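Local coordinates for protein fibrillarin-like rRNA/tRNA 2'-O-methyltransferase (Aeropyrum pernix, PDB 4DF3) that probably transfers methyl groups from S-adenosyl-L-methionine to ribose 2'-hydroxyls of rRNA and tRNA at sites chosen by a guide RNA, at residues A[59-64]-A[219-224]; A[55-58]-A[63-66]. The protein carries 2 engineered substitutions. All blocks are in the same frame, centred on the assembly; numbering follows the deposited sequence.

Interaction 1. Residues A[59-64]-A[219-224]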
loop_
_atom_site.group_PDB
_atom_site.type_symbol
_atom_site.label_atom_id
_atom_site.label_comp_id
_atom_site.label_asym_id
_atom_site.label_seq_id
_atom_site.Cartn_x
_atom_site.Cartn_y
_atom_site.Cartn_z
ATOM N N ARG A 59 3.956 -8.656 -6.699
ATOM C CA ARG A 59 3.616 -7.429 -7.470
ATOM C C ARG A 59 3.186 -6.246 -6.571
ATOM O O ARG A 59 2.955 -5.096 -7.074
ATOM C CB ARG A 59 2.444 -7.719 -8.378
ATOM C CG ARG A 59 2.659 -8.832 -9.406
ATOM C CD ARG A 59 3.645 -8.430 -10.576
ATOM N NE ARG A 59 3.357 -7.103 -11.146
ATOM C CZ ARG A 59 2.342 -6.789 -11.970
ATOM N NH1 ARG A 59 1.473 -7.711 -12.406
ATOM N NH2 ARG A 59 2.194 -5.514 -12.363
ATOM N N SER A 60 3.092 -6.527 -5.274
ATOM C CA SER A 60 2.670 -5.442 -4.348
ATOM C C SER A 60 3.423 -5.471 -3.070
ATOM O O SER A 60 3.322 -6.478 -2.259
ATOM C CB SER A 60 1.150 -5.580 -4.059
ATOM O OG SER A 60 0.727 -4.682 -2.996
ATOM N N LYS A 61 4.115 -4.353 -2.801
ATOM C CA LYS A 61 4.960 -4.364 -1.595
ATOM C C LYS A 61 4.211 -4.479 -0.267
ATOM O O LYS A 61 4.738 -5.070 0.740
ATOM C CB LYS A 61 5.864 -3.134 -1.601
ATOM C CG LYS A 61 6.990 -3.190 -2.680
ATOM C CD LYS A 61 7.831 -1.910 -2.540
ATOM C CE LYS A 61 8.660 -1.525 -3.782
ATOM N NZ LYS A 61 7.812 -0.916 -4.855
ATOM N N LEU A 62 2.973 -3.962 -0.241
ATOM C CA LEU A 62 2.201 -4.088 1.023
ATOM C C LEU A 62 1.786 -5.497 1.330
ATOM O O LEU A 62 1.820 -5.947 2.495
ATOM C CB LEU A 62 0.928 -3.188 0.963
ATOM C CG LEU A 62 -0.048 -3.193 2.185
ATOM C CD1 LEU A 62 0.805 -2.988 3.455
ATOM C CD2 LEU A 62 -1.147 -2.104 1.935
ATOM N N ALA A 63 1.373 -6.260 0.304
ATOM C CA ALA A 63 1.042 -7.670 0.484
ATOM C C ALA A 63 2.333 -8.380 0.907
ATOM O O ALA A 63 2.295 -9.212 1.808
ATOM C CB ALA A 63 0.593 -8.284 -0.882
ATOM N N ALA A 64 3.467 -8.063 0.239
ATOM C CA ALA A 64 4.767 -8.635 0.710
ATOM C C ALA A 64 5.053 -8.362 2.189
ATOM O O ALA A 64 5.479 -9.284 2.978
ATOM C CB ALA A 64 5.936 -8.163 -0.207
ATOM N N PRO A 219 11.679 -12.688 -0.502
ATOM C CA PRO A 219 12.066 -12.537 -1.908
ATOM C C PRO A 219 11.034 -11.882 -2.762
ATOM O O PRO A 219 11.192 -11.857 -3.972
ATOM C CB PRO A 219 12.191 -14.029 -2.362
ATOM C CG PRO A 219 10.872 -14.611 -1.776
ATOM C CD PRO A 219 10.921 -13.957 -0.305
ATOM N N PHE A 220 9.921 -11.474 -2.178
ATOM C CA PHE A 220 8.850 -10.792 -2.935
ATOM C C PHE A 220 9.367 -9.511 -3.589
ATOM O O PHE A 220 9.034 -9.188 -4.766
ATOM C CB PHE A 220 7.680 -10.476 -1.992
ATOM C CG PHE A 220 7.087 -11.681 -1.312
ATOM C CD1 PHE A 220 6.455 -12.684 -2.061
ATOM C CD2 PHE A 220 7.170 -11.795 0.063
ATOM C CE1 PHE A 220 5.903 -13.764 -1.446
ATOM C CE2 PHE A 220 6.651 -12.874 0.688
ATOM C CZ PHE A 220 5.978 -13.881 -0.104
ATOM N N ASP A 221 10.186 -8.798 -2.831
ATOM C CA ASP A 221 11.004 -7.709 -3.368
ATOM C C ASP A 221 12.360 -7.748 -2.662
ATOM O O ASP A 221 12.454 -7.558 -1.463
ATOM C CB ASP A 221 10.305 -6.347 -3.184
ATOM C CG ASP A 221 11.022 -5.219 -3.917
ATOM O OD1 ASP A 221 12.220 -4.976 -3.706
ATOM O OD2 ASP A 221 10.399 -4.526 -4.728
ATOM N N ARG A 222 13.416 -8.042 -3.424
ATOM C CA ARG A 222 14.720 -8.301 -2.824
ATOM C C ARG A 222 15.425 -7.037 -2.379
ATOM O O ARG A 222 16.380 -7.086 -1.615
ATOM C CB ARG A 222 15.638 -9.013 -3.821
ATOM C CG ARG A 222 15.152 -10.392 -4.204
ATOM C CD ARG A 222 16.032 -10.961 -5.331
ATOM N NE ARG A 222 15.827 -10.165 -6.549
ATOM C CZ ARG A 222 16.489 -10.341 -7.692
ATOM N NH1 ARG A 222 17.426 -11.273 -7.782
ATOM N NH2 ARG A 222 16.227 -9.572 -8.733
ATOM N N ASP A 223 14.922 -5.900 -2.843
ATOM C CA ASP A 223 15.647 -4.660 -2.658
ATOM C C ASP A 223 14.977 -3.627 -1.746
ATOM O O ASP A 223 15.459 -2.523 -1.672
ATOM C CB ASP A 223 15.941 -4.015 -4.003
ATOM C CG ASP A 223 16.783 -4.893 -4.853
ATOM O OD1 ASP A 223 17.630 -5.572 -4.268
ATOM O OD2 ASP A 223 16.584 -4.951 -6.069
ATOM N N HIS A 224 13.909 -3.993 -1.055
ATOM C CA HIS A 224 13.137 -3.033 -0.232
ATOM C C HIS A 224 12.708 -3.625 1.107
ATOM O O HIS A 224 12.558 -4.866 1.216
ATOM C CB HIS A 224 11.871 -2.567 -0.983
ATOM C CG HIS A 224 12.171 -1.727 -2.181
ATOM N ND1 HIS A 224 12.421 -2.256 -3.427
ATOM C CD2 HIS A 224 12.195 -0.374 -2.327
ATOM C CE1 HIS A 224 12.629 -1.263 -4.290
ATOM N NE2 HIS A 224 12.453 -0.114 -3.651
#
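Lys61 lays the end of its aliphatic chain on the imidazole of His224. Lys61 CE sits over the middle of one face of the His224 ring, 3.8 Å from the centroid and 6° off the normal, a CH-pi contact. The chain runs extended through chi2 and chi3 and then bends at chi4 (76°), which carries NZ off toward its salt-bridge partner Asp154, a residue of the S-adenosylmethionine site, whose pocket Lys61 also lines. Asp221 is a more distant counter-charge: its OD2 lies 3.6 Å from Lys61 CE but 4.4 Å from Lys61 NZ, too far for a salt bridge.

The loop 219-224 joins the last two strands of the Rossmann-like methyltransferase sheet, and Asp221 braces it from within. With CG anti to the backbone N (chi1 -171°), the carboxylate turns OD1 to its own loop and OD2 to Lys61. Asp221 OD1 accepts the backbone N of Asp223 through the anti lone pair, closing an Asx turn, and also takes His224 ND1 at 2.7 Å. That second bond lies in the imidazole plane yet meets the carboxylate from above. Aspartate suits the place because one short side chain grips both donors and helps hold the imidazole at its rotation.

Ala64 CB abuts Phe220 CB at 3.4 Å, the phenyl ring oblique to the methyl. Alanine's small side chain permits this close approach, while Phe220 also meets Tyr58 edge-to-face.

Interaction 2. Residues A[55-58]-A[63-66]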
loop_
_atom_site.group_PDB
_atom_site.type_symbol
_atom_site.label_atom_id
_atom_site.label_comp_id
_atom_site.label_asym_id
_atom_site.label_seq_id
_atom_site.Cartn_x
_atom_site.Cartn_y
_atom_site.Cartn_z
ATOM N N TRP A 55 -4.088 -11.031 -4.200
ATOM C CA TRP A 55 -3.208 -9.973 -3.879
ATOM C C TRP A 55 -1.775 -10.554 -3.936
ATOM O O TRP A 55 -1.261 -11.085 -2.949
ATOM C CB TRP A 55 -3.527 -9.409 -2.508
ATOM C CG TRP A 55 -2.851 -8.064 -2.203
ATOM C CD1 TRP A 55 -2.065 -7.339 -3.032
ATOM C CD2 TRP A 55 -3.013 -7.294 -1.014
ATOM N NE1 TRP A 55 -1.676 -6.152 -2.403
ATOM C CE2 TRP A 55 -2.240 -6.117 -1.163
ATOM C CE3 TRP A 55 -3.753 -7.494 0.173
ATOM C CZ2 TRP A 55 -2.167 -5.136 -0.194
ATOM C CZ3 TRP A 55 -3.665 -6.516 1.184
ATOM C CH2 TRP A 55 -2.852 -5.350 0.996
ATOM N N ASN A 56 -1.129 -10.375 -5.078
ATOM C CA ASN A 56 0.132 -11.118 -5.324
ATOM C C ASN A 56 1.290 -10.335 -4.694
ATOM O O ASN A 56 1.560 -9.218 -5.110
ATOM C CB ASN A 56 0.345 -11.118 -6.844
ATOM C CG ASN A 56 1.605 -11.883 -7.269
ATOM O OD1 ASN A 56 2.376 -12.401 -6.427
ATOM N ND2 ASN A 56 1.788 -12.010 -8.591
ATOM N N ALA A 57 1.941 -10.881 -3.659
ATOM C CA ALA A 57 2.957 -10.184 -2.965
ATOM C C ALA A 57 4.198 -9.936 -3.835
ATOM O O ALA A 57 5.052 -9.108 -3.492
ATOM C CB ALA A 57 3.340 -10.993 -1.694
ATOM N N TYR A 58 4.325 -10.667 -4.960
ATOM C CA TYR A 58 5.426 -10.401 -5.875
ATOM C C TYR A 58 5.166 -9.215 -6.744
ATOM O O TYR A 58 6.100 -8.795 -7.419
ATOM C CB TYR A 58 5.749 -11.607 -6.825
ATOM C CG TYR A 58 6.392 -12.755 -6.055
ATOM C CD1 TYR A 58 7.766 -12.739 -5.784
ATOM C CD2 TYR A 58 5.626 -13.848 -5.598
ATOM C CE1 TYR A 58 8.451 -13.788 -5.094
ATOM C CE2 TYR A 58 6.276 -14.912 -4.856
ATOM C CZ TYR A 58 7.705 -14.885 -4.635
ATOM O OH TYR A 58 8.362 -15.902 -3.913
ATOM N N ALA A 63 1.373 -6.260 0.304
ATOM C CA ALA A 63 1.042 -7.670 0.484
ATOM C C ALA A 63 2.333 -8.380 0.907
ATOM O O ALA A 63 2.295 -9.212 1.808
ATOM C CB ALA A 63 0.593 -8.284 -0.882
ATOM N N ALA A 64 3.467 -8.063 0.239
ATOM C CA ALA A 64 4.767 -8.635 0.710
ATOM C C ALA A 64 5.053 -8.362 2.189
ATOM O O ALA A 64 5.479 -9.284 2.978
ATOM C CB ALA A 64 5.936 -8.163 -0.207
ATOM N N ALA A 65 4.741 -7.141 2.637
ATOM C CA ALA A 65 5.057 -6.803 4.025
ATOM C C ALA A 65 4.217 -7.648 4.986
ATOM O O ALA A 65 4.733 -8.100 6.049
ATOM C CB ALA A 65 4.883 -5.338 4.299
ATOM N N LEU A 66 2.954 -7.910 4.610
ATOM C CA LEU A 66 2.083 -8.739 5.501
ATOM C C LEU A 66 2.625 -10.166 5.570
ATOM O O LEU A 66 2.746 -10.723 6.655
ATOM C CB LEU A 66 0.624 -8.785 4.969
ATOM C CG LEU A 66 -0.057 -7.404 5.034
ATOM C CD1 LEU A 66 -1.474 -7.503 4.337
ATOM C CD2 LEU A 66 -0.293 -6.971 6.476
#
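With CG anti to the backbone N (chi1 -167°) and chi2 near zero, Trp55 swings its indole over Ala63 and Leu66 of helix 61-67, and Ala63 presents its methyl to one ring face. Leu66, whose CG stands anti to its carbonyl carbon (chi1 -66°), sends CD1 up to the six-membered end of the indole.

Ala63 CB rests 3.4 Å from the centroid of the five-membered ring of Trp55 and 7° off its normal, a CH-pi contact with the electron-rich pyrrole part. Leu66 CD1 comes obliquely to CZ3 of Trp55 at 4.0 Å, the two side chains crossing at about a right angle. A flat, wide indole can thus cover two residues of the helix, and His94 also stacks on the ring.

Farther along the loop, Ala57 points its methyl at the helix backbone: its CB lies 3.5 Å from Ala64 N and 3.9 Å from Ala63 CB. The alpha carbons of Ala57 and Ala64 are 4.4 Å apart, an approach that suits two alanines. The CB of Asn56 points away from the helix, and Asn56 OD1 takes the backbone N of Tyr58 at 3.0 Å from above the amide plane, an Asx turn that bends the chain around Ala57.

The loop leads from strand 50-54 of the N-terminal antiparallel sheet into this helix, so the contact folds the linker back on the helix it enters. The buried indole N-H has a weak bond to Ser60 OG just before the helix; between 55-58 and 63-66 the hold is apolar, resting on close fit more than on directed bonds.

Overall arrangement
Interactions 1 and 2 use adjoining sides of helix 61-67, with their centres 6 Å apart. Ala64 lies where they meet, touching both the 55-58 linker and the 219-224 loop. These two loops also touch directly: Phe220 CB packs 3.3 Å from Ala57 O. Ser60, at the N-cap position, has its OG 2.9 Å from Trp55 NE1, a weak hydrogen bond, and also bonded to Thr91 OG1 of an S-adenosylmethionine-binding residue. The side chain of Lys61 in interaction 1 comes to about 4 Å from the bound cofactor, whereas that of Trp55 in interaction 2 stays about 8 Å away, though about 5 Å from the side chain of Thr91.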